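Local atomic coordinates of uncharacterized protein (Bacteroides uniformis ATCC 8492, PDB entry 4Q68), a protein that is probably an N-acetylmuramoyl-L-alanine amidase of the NlpC/P60 type, expected to cut the amide bond that joins peptidoglycan sugar to its peptide. Residues Asp40-Thr43 / Leu44-Val48; Ser86-Tyr90 / Ile91-Ile95. All coordinates share one frame; numbering follows the deposited sequence. Where two conformers were deposited one is given.

Interaction 1 of 2, residues Asp40-Thr43 / Leu44-Val48; sequences DCTT and LVEYV. With NAG (2-acetamido-2-deoxy-beta-D-glucopyranose), chain B.
T43 and Y47, one helical turn apart, lie side by side and point the same way, with T43 CB 3.7 Å from Y47 CE2. The carbonyl oxygen T43 O also sits over one face of the Y47 ring, 3.1 Å from CD2. Backbone hydrogen bonds carry the helix through this turn: L44 N to D40 O, E46 N to T42 O, and Y47 N to T43 O at 2.9 Å.

Side-chain hydrogen bonds start the helix. D40 is the N-cap, and with T43 it forms a capping box. D40 CG lies between its own backbone N and carbonyl carbon (chi1 65°), which swings OD1 over the first turn; there D40 OD1 accepts from T43 N at 2.9 Å, almost straight (176°). The same oxygen accepts weakly from T42 N. In return T43 OG1 accepts from D40 N at 3.1 Å, a threonine hydroxyl on CB lying close enough to the backbone to meet that amide. With an alanine in place of D40, T43 N would probably lose its carboxylate acceptor and T42 N its weaker one, leaving the helix start likely to fray.

A water joins T43 OG1 to Y47 OH, 2.8 Å from Y47 OH. A tyrosine suits this place because its flat ring lies against T43 while its hydroxyl is hydrogen-bonded to N35 N. Toward the sugar, D40 OD2 comes within 2.6 Å of O6 of NAG.

The turn opens helix 41-53 in the protein interior. C41, in its first turn, touches H190 of strand 188-197, consistent with the cysteine and histidine arrangement of NlpC/P60 enzymes. V45 packs on M191 and I193 of that strand, whereas E46, salt-bridged to R75, and Y47 lie against helix 64-75.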
ATOM      1  N   ASP A  40      -4.348  -1.760   9.604  1.00  6.06           N
ATOM      2  CA  ASP A  40      -4.957  -2.362   8.435  1.00  6.13           C
ATOM      3  C   ASP A  40      -3.870  -2.653   7.414  1.00  6.04           C
ATOM      4  O   ASP A  40      -2.694  -2.507   7.698  1.00  5.98           O
ATOM      5  CB  ASP A  40      -6.134  -1.528   7.914  1.00  6.81           C
ATOM      6  CG  ASP A  40      -5.726  -0.171   7.402  1.00  6.73           C
ATOM      7  OD1 ASP A  40      -4.627  -0.052   6.829  1.00  7.38           O
ATOM      8  OD2 ASP A  40      -6.532   0.781   7.550  1.00  8.20           O
ATOM      9  N   CYS A  41      -4.238  -3.125   6.237  1.00  6.31           N
ATOM     10  CA  CYS A  41      -3.193  -3.589   5.317  1.00  6.84           C
ATOM     11  C   CYS A  41      -2.268  -2.456   4.875  1.00  6.03           C
ATOM     12  O   CYS A  41      -1.078  -2.698   4.647  1.00  6.61           O
ATOM     13  CB  CYS A  41      -3.757  -4.338   4.104  1.00  8.52           C
ATOM     14  SG  CYS A  41      -4.738  -3.361   2.970  1.00 10.93           S
ATOM     15  N   THR A  42      -2.808  -1.242   4.769  1.00  5.58           N
ATOM     16  CA  THR A  42      -2.045  -0.105   4.303  0.60  5.86           C
ATOM     17  C   THR A  42      -1.254   0.529   5.448  1.00  5.09           C
ATOM     18  O   THR A  42      -0.076   0.840   5.288  1.00  5.68           O
ATOM     19  CB  THR A  42      -2.969   0.880   3.571  0.60  7.59           C
ATOM     20  OG1 THR A  42      -3.540   0.209   2.438  0.60 10.17           O
ATOM     21  CG2 THR A  42      -2.209   2.088   3.073  0.60  8.07           C
ATOM     22  N   THR A  43      -1.884   0.719   6.611  1.00  5.40           N
ATOM     23  CA  THR A  43      -1.120   1.309   7.699  1.00  5.85           C
ATOM     24  C   THR A  43       0.044   0.409   8.108  1.00  5.39           C
ATOM     25  O   THR A  43       1.101   0.916   8.457  1.00  5.75           O
ATOM     26  CB  THR A  43      -1.938   1.754   8.921  1.00  6.24           C
ATOM     27  OG1 THR A  43      -2.417   0.624   9.647  1.00  6.52           O
ATOM     28  CG2 THR A  43      -3.108   2.661   8.543  1.00  7.20           C
ATOM     29  N   LEU A  44      -0.122  -0.913   8.042  1.00  5.36           N
ATOM     30  CA  LEU A  44       0.996  -1.808   8.340  1.00  5.47           C
ATOM     31  C   LEU A  44       2.185  -1.477   7.443  1.00  5.08           C
ATOM     32  O   LEU A  44       3.315  -1.304   7.902  1.00  5.67           O
ATOM     33  CB  LEU A  44       0.603  -3.263   8.136  1.00  5.74           C
ATOM     34  CG  LEU A  44       1.776  -4.238   8.230  1.00  6.39           C
ATOM     35  CD1 LEU A  44       2.407  -4.260   9.609  1.00  6.86           C
ATOM     36  CD2 LEU A  44       1.299  -5.620   7.865  1.00  7.02           C
ATOM     37  N   VAL A  45       1.948  -1.440   6.141  1.00  4.82           N
ATOM     38  CA  VAL A  45       3.026  -1.155   5.203  1.00  4.97           C
ATOM     39  C   VAL A  45       3.652   0.220   5.476  1.00  4.83           C
ATOM     40  O   VAL A  45       4.872   0.379   5.439  1.00  5.46           O
ATOM     41  CB  VAL A  45       2.537  -1.295   3.747  1.00  5.49           C
ATOM     42  CG1 VAL A  45       3.568  -0.746   2.763  1.00  6.27           C
ATOM     43  CG2 VAL A  45       2.215  -2.756   3.444  1.00  6.03           C
ATOM     44  N   GLU A  46       2.816   1.216   5.736  1.00  4.79           N
ATOM     45  CA  GLU A  46       3.326   2.551   6.024  1.00  4.94           C
ATOM     46  C   GLU A  46       4.227   2.559   7.251  1.00  4.96           C
ATOM     47  O   GLU A  46       5.297   3.169   7.226  1.00  5.62           O
ATOM     48  CB  GLU A  46       2.181   3.548   6.197  1.00  5.30           C
ATOM     49  CG  GLU A  46       1.427   3.786   4.913  1.00  5.26           C
ATOM     50  CD  GLU A  46       0.374   4.861   5.005  1.00  6.17           C
ATOM     51  OE1 GLU A  46      -0.312   4.931   6.059  1.00  7.65           O
ATOM     52  OE2 GLU A  46       0.246   5.638   4.017  1.00  7.94           O
ATOM     53  N   TYR A  47       3.814   1.904   8.333  1.00  5.56           N
ATOM     54  CA  TYR A  47       4.641   1.891   9.540  1.00  5.80           C
ATOM     55  C   TYR A  47       5.948   1.137   9.310  1.00  5.70           C
ATOM     56  O   TYR A  47       6.998   1.547   9.817  1.00  6.24           O
ATOM     57  CB  TYR A  47       3.915   1.260  10.734  1.00  6.37           C
ATOM     58  CG  TYR A  47       2.628   1.956  11.149  1.00  6.16           C
ATOM     59  CD1 TYR A  47       2.532   3.338  11.219  1.00  6.47           C
ATOM     60  CD2 TYR A  47       1.502   1.207  11.470  1.00  6.45           C
ATOM     61  CE1 TYR A  47       1.345   3.954  11.610  1.00  6.85           C
ATOM     62  CE2 TYR A  47       0.313   1.804  11.838  1.00  6.84           C
ATOM     63  CZ  TYR A  47       0.228   3.181  11.905  1.00  6.32           C
ATOM     64  OH  TYR A  47      -0.950   3.821  12.250  1.00  7.33           O
ATOM     65  N   VAL A  48       5.891   0.028   8.585  1.00  5.53           N
ATOM     66  CA  VAL A  48       7.091  -0.745   8.318  1.00  5.51           C
ATOM     67  C   VAL A  48       8.069   0.056   7.458  1.00  5.33           C
ATOM     68  O   VAL A  48       9.273   0.112   7.743  1.00  5.98           O
ATOM     69  CB  VAL A  48       6.741  -2.095   7.676  1.00  6.11           C
ATOM     70  CG1 VAL A  48       7.991  -2.818   7.225  1.00  7.11           C
ATOM     71  CG2 VAL A  48       5.970  -2.964   8.683  1.00  7.39           C
TER
HETATM   72  C1  NAG B 301      -7.052   2.767   2.226  0.50 10.08           C
HETATM   73  C2  NAG B 301      -7.966   3.969   2.032  0.50  8.88           C
HETATM   74  C3  NAG B 301      -7.411   5.208   2.729  0.50  7.54           C
HETATM   75  C4  NAG B 301      -6.914   4.891   4.138  0.50  7.71           C
HETATM   76  C5  NAG B 301      -6.074   3.619   4.177  0.50  8.17           C
HETATM   77  C6  NAG B 301      -5.706   3.282   5.617  0.50  8.64           C
HETATM   78  C7  NAG B 301      -9.379   4.015   0.023  0.50  8.75           C
HETATM   79  C8  NAG B 301      -9.519   4.365  -1.421  0.50  8.34           C
HETATM   80  N2  NAG B 301      -8.203   4.241   0.615  0.50  9.27           N
HETATM   81  O1  NAG B 301      -7.699   1.646   1.705  0.50 13.75           O
HETATM   82  O3  NAG B 301      -8.457   6.140   2.837  0.50  8.51           O
HETATM   83  O4  NAG B 301      -6.196   5.978   4.672  0.50  9.04           O
HETATM   84  O5  NAG B 301      -6.800   2.555   3.602  0.50  9.12           O
HETATM   85  O6  NAG B 301      -6.869   3.075   6.380  0.50  8.34           O
HETATM   86  O7  NAG B 301     -10.355   3.537   0.593  0.50 10.12           O
HETATM   87  O   HOH W   1      -3.017   1.999  12.103  1.00  7.52           O

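Interaction 2 of 2, residues Ser86-Tyr90 / Ile91-Ile95; sequences SRLHY and IADWI. With NAG (2-acetamido-2-deoxy-beta-D-glucopyranose), chain B.
L88 reaches from the end of the loop onto the first turn of the next helix, meeting D93 and W94. Its CB stands 3.9 Å from W94 CA and 4.0 Å from CD1 of the indole. With CG anti to the carbonyl carbon (chi1 -66°), the chain runs on along the helix: CD1 stays near W94 CA, while CD2 ends 3.6 Å from D93 CG, the two side chains crossing at about a right angle. A branched leucine suits the spot, one methyl serving each neighbour.

L88 centres an inverse gamma turn, and Y90 follows as the N-cap. The carbonyl Y90 O accepts from W94 N at 2.9 Å and weakly from D93 N. A water accepts a hydrogen bond from Y90 N and donates one to D93 OD2, whose stronger partner is R77.

On the sugar side, R87 NH1 donates to O4 of NAG at 2.7 Å and H89 ND1 donates to O3 at 2.5 Å. H89 CE1 also lies over one face of the R87 guanidinium, offset toward its rim; R87 is further salt-bridged to E25 and E30.

The start of helix 91-100, with its N-cap, sits between several elements: I91 and W94 lean on M191 of strand 188-197, A92 and I95 on strand 230-238, Y90 and D93 on helix 137-150.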
ATOM      1  N   SER A  86      -5.314  15.392   1.439  1.00  7.05           N
ATOM      2  CA  SER A  86      -3.852  15.333   1.318  1.00  6.92           C
ATOM      3  C   SER A  86      -3.292  13.952   1.650  1.00  6.42           C
ATOM      4  O   SER A  86      -2.148  13.663   1.332  1.00  6.74           O
ATOM      5  CB  SER A  86      -3.179  16.381   2.209  1.00  8.07           C
ATOM      6  OG  SER A  86      -3.352  16.111   3.592  1.00  8.24           O
ATOM      7  N   ARG A  87      -4.080  13.110   2.315  1.00  5.97           N
ATOM      8  CA  ARG A  87      -3.672  11.730   2.569  1.00  5.91           C
ATOM      9  C   ARG A  87      -3.715  10.977   1.246  1.00  6.00           C
ATOM     10  O   ARG A  87      -4.634  11.163   0.453  1.00  6.27           O
ATOM     11  CB  ARG A  87      -4.605  11.072   3.587  1.00  6.50           C
ATOM     12  CG  ARG A  87      -3.960   9.931   4.328  1.00  6.44           C
ATOM     13  CD  ARG A  87      -4.937   9.020   5.013  1.00  7.07           C
ATOM     14  NE  ARG A  87      -5.818   9.738   5.930  1.00  7.27           N
ATOM     15  CZ  ARG A  87      -6.966   9.252   6.379  1.00  6.54           C
ATOM     16  NH1 ARG A  87      -7.370   8.041   6.025  1.00  7.43           N
ATOM     17  NH2 ARG A  87      -7.726   9.986   7.182  1.00  7.02           N
ATOM     18  N   LEU A  88      -2.739  10.112   1.012  1.00  5.72           N
ATOM     19  CA  LEU A  88      -2.616   9.407  -0.263  1.00  5.91           C
ATOM     20  C   LEU A  88      -3.476   8.140  -0.264  1.00  5.81           C
ATOM     21  O   LEU A  88      -2.997   7.008  -0.212  1.00  7.13           O
ATOM     22  CB  LEU A  88      -1.150   9.122  -0.547  1.00  5.94           C
ATOM     23  CG  LEU A  88      -0.340  10.390  -0.784  1.00  6.16           C
ATOM     24  CD1 LEU A  88       1.145  10.163  -0.512  1.00  6.16           C
ATOM     25  CD2 LEU A  88      -0.546  10.909  -2.194  1.00  7.21           C
ATOM     26  N   HIS A  89      -4.778   8.364  -0.365  1.00  5.88           N
ATOM     27  CA  HIS A  89      -5.767   7.292  -0.288  1.00  5.94           C
ATOM     28  C   HIS A  89      -5.617   6.254  -1.392  1.00  5.52           C
ATOM     29  O   HIS A  89      -5.800   5.067  -1.145  1.00  6.95           O
ATOM     30  CB  HIS A  89      -7.177   7.856  -0.388  1.00  6.52           C
ATOM     31  CG  HIS A  89      -7.506   8.810   0.703  1.00  6.70           C
ATOM     32  ND1 HIS A  89      -7.668   8.402   2.002  1.00  7.57           N
ATOM     33  CD2 HIS A  89      -7.656  10.154   0.696  1.00  7.18           C
ATOM     34  CE1 HIS A  89      -7.944   9.458   2.743  1.00  7.81           C
ATOM     35  NE2 HIS A  89      -7.935  10.534   1.980  1.00  7.35           N
ATOM     36  N   TYR A  90      -5.342   6.705  -2.609  1.00  5.17           N
ATOM     37  CA  TYR A  90      -5.208   5.792  -3.730  1.00  4.95           C
ATOM     38  C   TYR A  90      -3.770   5.322  -3.848  1.00  4.81           C
ATOM     39  O   TYR A  90      -2.841   6.139  -3.868  1.00  4.96           O
ATOM     40  CB  TYR A  90      -5.665   6.447  -5.022  1.00  5.17           C
ATOM     41  CG  TYR A  90      -7.138   6.715  -5.103  1.00  5.17           C
ATOM     42  CD1 TYR A  90      -8.053   5.670  -5.140  1.00  5.98           C
ATOM     43  CD2 TYR A  90      -7.630   8.015  -5.190  1.00  5.68           C
ATOM     44  CE1 TYR A  90      -9.406   5.911  -5.258  1.00  6.07           C
ATOM     45  CE2 TYR A  90      -8.985   8.260  -5.326  1.00  5.37           C
ATOM     46  CZ  TYR A  90      -9.868   7.204  -5.375  1.00  5.42           C
ATOM     47  OH  TYR A  90     -11.214   7.408  -5.570  1.00  6.65           O
ATOM     48  N   ILE A  91      -3.578   4.016  -3.958  1.00  4.90           N
ATOM     49  CA  ILE A  91      -2.238   3.485  -3.947  1.00  4.97           C
ATOM     50  C   ILE A  91      -1.435   3.905  -5.178  1.00  4.65           C
ATOM     51  O   ILE A  91      -0.238   4.123  -5.067  1.00  5.06           O
ATOM     52  CB  ILE A  91      -2.244   1.972  -3.668  1.00  5.58           C
ATOM     53  CG1 ILE A  91      -2.919   1.701  -2.312  1.00  6.69           C
ATOM     54  CG2 ILE A  91      -0.821   1.409  -3.691  1.00  6.42           C
ATOM     55  CD1 ILE A  91      -2.403   2.551  -1.140  1.00  8.21           C
ATOM     56  N   ALA A  92      -2.067   4.116  -6.332  1.00  4.74           N
ATOM     57  CA  ALA A  92      -1.296   4.649  -7.468  1.00  5.10           C
ATOM     58  C   ALA A  92      -0.657   5.980  -7.084  1.00  5.13           C
ATOM     59  O   ALA A  92       0.471   6.275  -7.462  1.00  5.66           O
ATOM     60  CB  ALA A  92      -2.169   4.830  -8.699  1.00  5.82           C
ATOM     61  N   ASP A  93      -1.405   6.803  -6.348  1.00  5.09           N
ATOM     62  CA  ASP A  93      -0.942   8.133  -5.918  1.00  5.39           C
ATOM     63  C   ASP A  93       0.153   8.010  -4.852  1.00  5.25           C
ATOM     64  O   ASP A  93       1.156   8.724  -4.883  1.00  5.91           O
ATOM     65  CB  ASP A  93      -2.154   8.893  -5.376  1.00  5.99           C
ATOM     66  CG  ASP A  93      -2.028  10.406  -5.448  1.00  6.93           C
ATOM     67  OD1 ASP A  93      -1.070  10.951  -6.041  1.00  7.99           O
ATOM     68  OD2 ASP A  93      -2.962  11.039  -4.912  1.00  8.11           O
ATOM     69  N   TRP A  94      -0.048   7.080  -3.923  1.00  5.27           N
ATOM     70  CA  TRP A  94       0.921   6.736  -2.879  1.00  5.01           C
ATOM     71  C   TRP A  94       2.255   6.302  -3.508  1.00  5.22           C
ATOM     72  O   TRP A  94       3.318   6.741  -3.079  1.00  5.54           O
ATOM     73  CB  TRP A  94       0.290   5.636  -2.024  1.00  5.15           C
ATOM     74  CG  TRP A  94       0.966   5.230  -0.758  1.00  5.52           C
ATOM     75  CD1 TRP A  94       0.651   5.670   0.493  1.00  6.07           C
ATOM     76  CD2 TRP A  94       1.959   4.215  -0.589  1.00  5.33           C
ATOM     77  NE1 TRP A  94       1.403   5.014   1.429  1.00  6.61           N
ATOM     78  CE2 TRP A  94       2.205   4.104   0.795  1.00  5.93           C
ATOM     79  CE3 TRP A  94       2.649   3.369  -1.470  1.00  6.01           C
ATOM     80  CZ2 TRP A  94       3.126   3.196   1.314  1.00  6.55           C
ATOM     81  CZ3 TRP A  94       3.558   2.458  -0.940  1.00  6.30           C
ATOM     82  CH2 TRP A  94       3.790   2.388   0.434  1.00  6.32           C
ATOM     83  N   ILE A  95       2.176   5.455  -4.531  1.00  5.28           N
ATOM     84  CA  ILE A  95       3.354   5.008  -5.252  1.00  5.32           C
ATOM     85  C   ILE A  95       4.022   6.205  -5.923  1.00  5.64           C
ATOM     86  O   ILE A  95       5.236   6.384  -5.812  1.00  6.09           O
ATOM     87  CB  ILE A  95       2.969   3.940  -6.289  1.00  5.25           C
ATOM     88  CG1 ILE A  95       2.547   2.652  -5.586  1.00  5.40           C
ATOM     89  CG2 ILE A  95       4.141   3.695  -7.272  1.00  5.91           C
ATOM     90  CD1 ILE A  95       1.833   1.664  -6.488  1.00  5.46           C
TER
HETATM   91  C1  NAG B 301      -7.052   2.767   2.226  0.50 10.08           C
HETATM   92  C2  NAG B 301      -7.966   3.969   2.032  0.50  8.88           C
HETATM   93  C3  NAG B 301      -7.411   5.208   2.729  0.50  7.54           C
HETATM   94  C4  NAG B 301      -6.914   4.891   4.138  0.50  7.71           C
HETATM   95  C5  NAG B 301      -6.074   3.619   4.177  0.50  8.17           C
HETATM   96  C6  NAG B 301      -5.706   3.282   5.617  0.50  8.64           C
HETATM   97  C7  NAG B 301      -9.379   4.015   0.023  0.50  8.75           C
HETATM   98  C8  NAG B 301      -9.519   4.365  -1.421  0.50  8.34           C
HETATM   99  N2  NAG B 301      -8.203   4.241   0.615  0.50  9.27           N
HETATM  100  O1  NAG B 301      -7.699   1.646   1.705  0.50 13.75           O
HETATM  101  O3  NAG B 301      -8.457   6.140   2.837  0.50  8.51           O
HETATM  102  O4  NAG B 301      -6.196   5.978   4.672  0.50  9.04           O
HETATM  103  O5  NAG B 301      -6.800   2.555   3.602  0.50  9.12           O
HETATM  104  O6  NAG B 301      -6.869   3.075   6.380  0.50  8.34           O
HETATM  105  O7  NAG B 301     -10.355   3.537   0.593  0.50 10.12           O
HETATM  106  O   HOH W   2      -4.915   9.654  -3.432  1.00  7.47           O

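How the interactions relate
Both contacts are buried helix starts that press on M191 of strand 188-197, and both reach the same NAG from different sides. They also meet directly: E46 OE2 and W94 NE1 make a probable hydrogen bond of 2.9 Å, and V45 CG1 packs against the indole at W94 CH2, so helices 41-53 and 91-100 are linked by polar and apolar ties alike. Their chemistry differs. In interaction 1 a side-chain capping box organises the turn; in interaction 2 the N-cap residue takes part through its backbone carbonyl and a water-bridged amide, with no side-chain capping bond within the turn, while leucine gives the apolar cover. The partly exposed C41 and D93 interrupt otherwise buried surroundings.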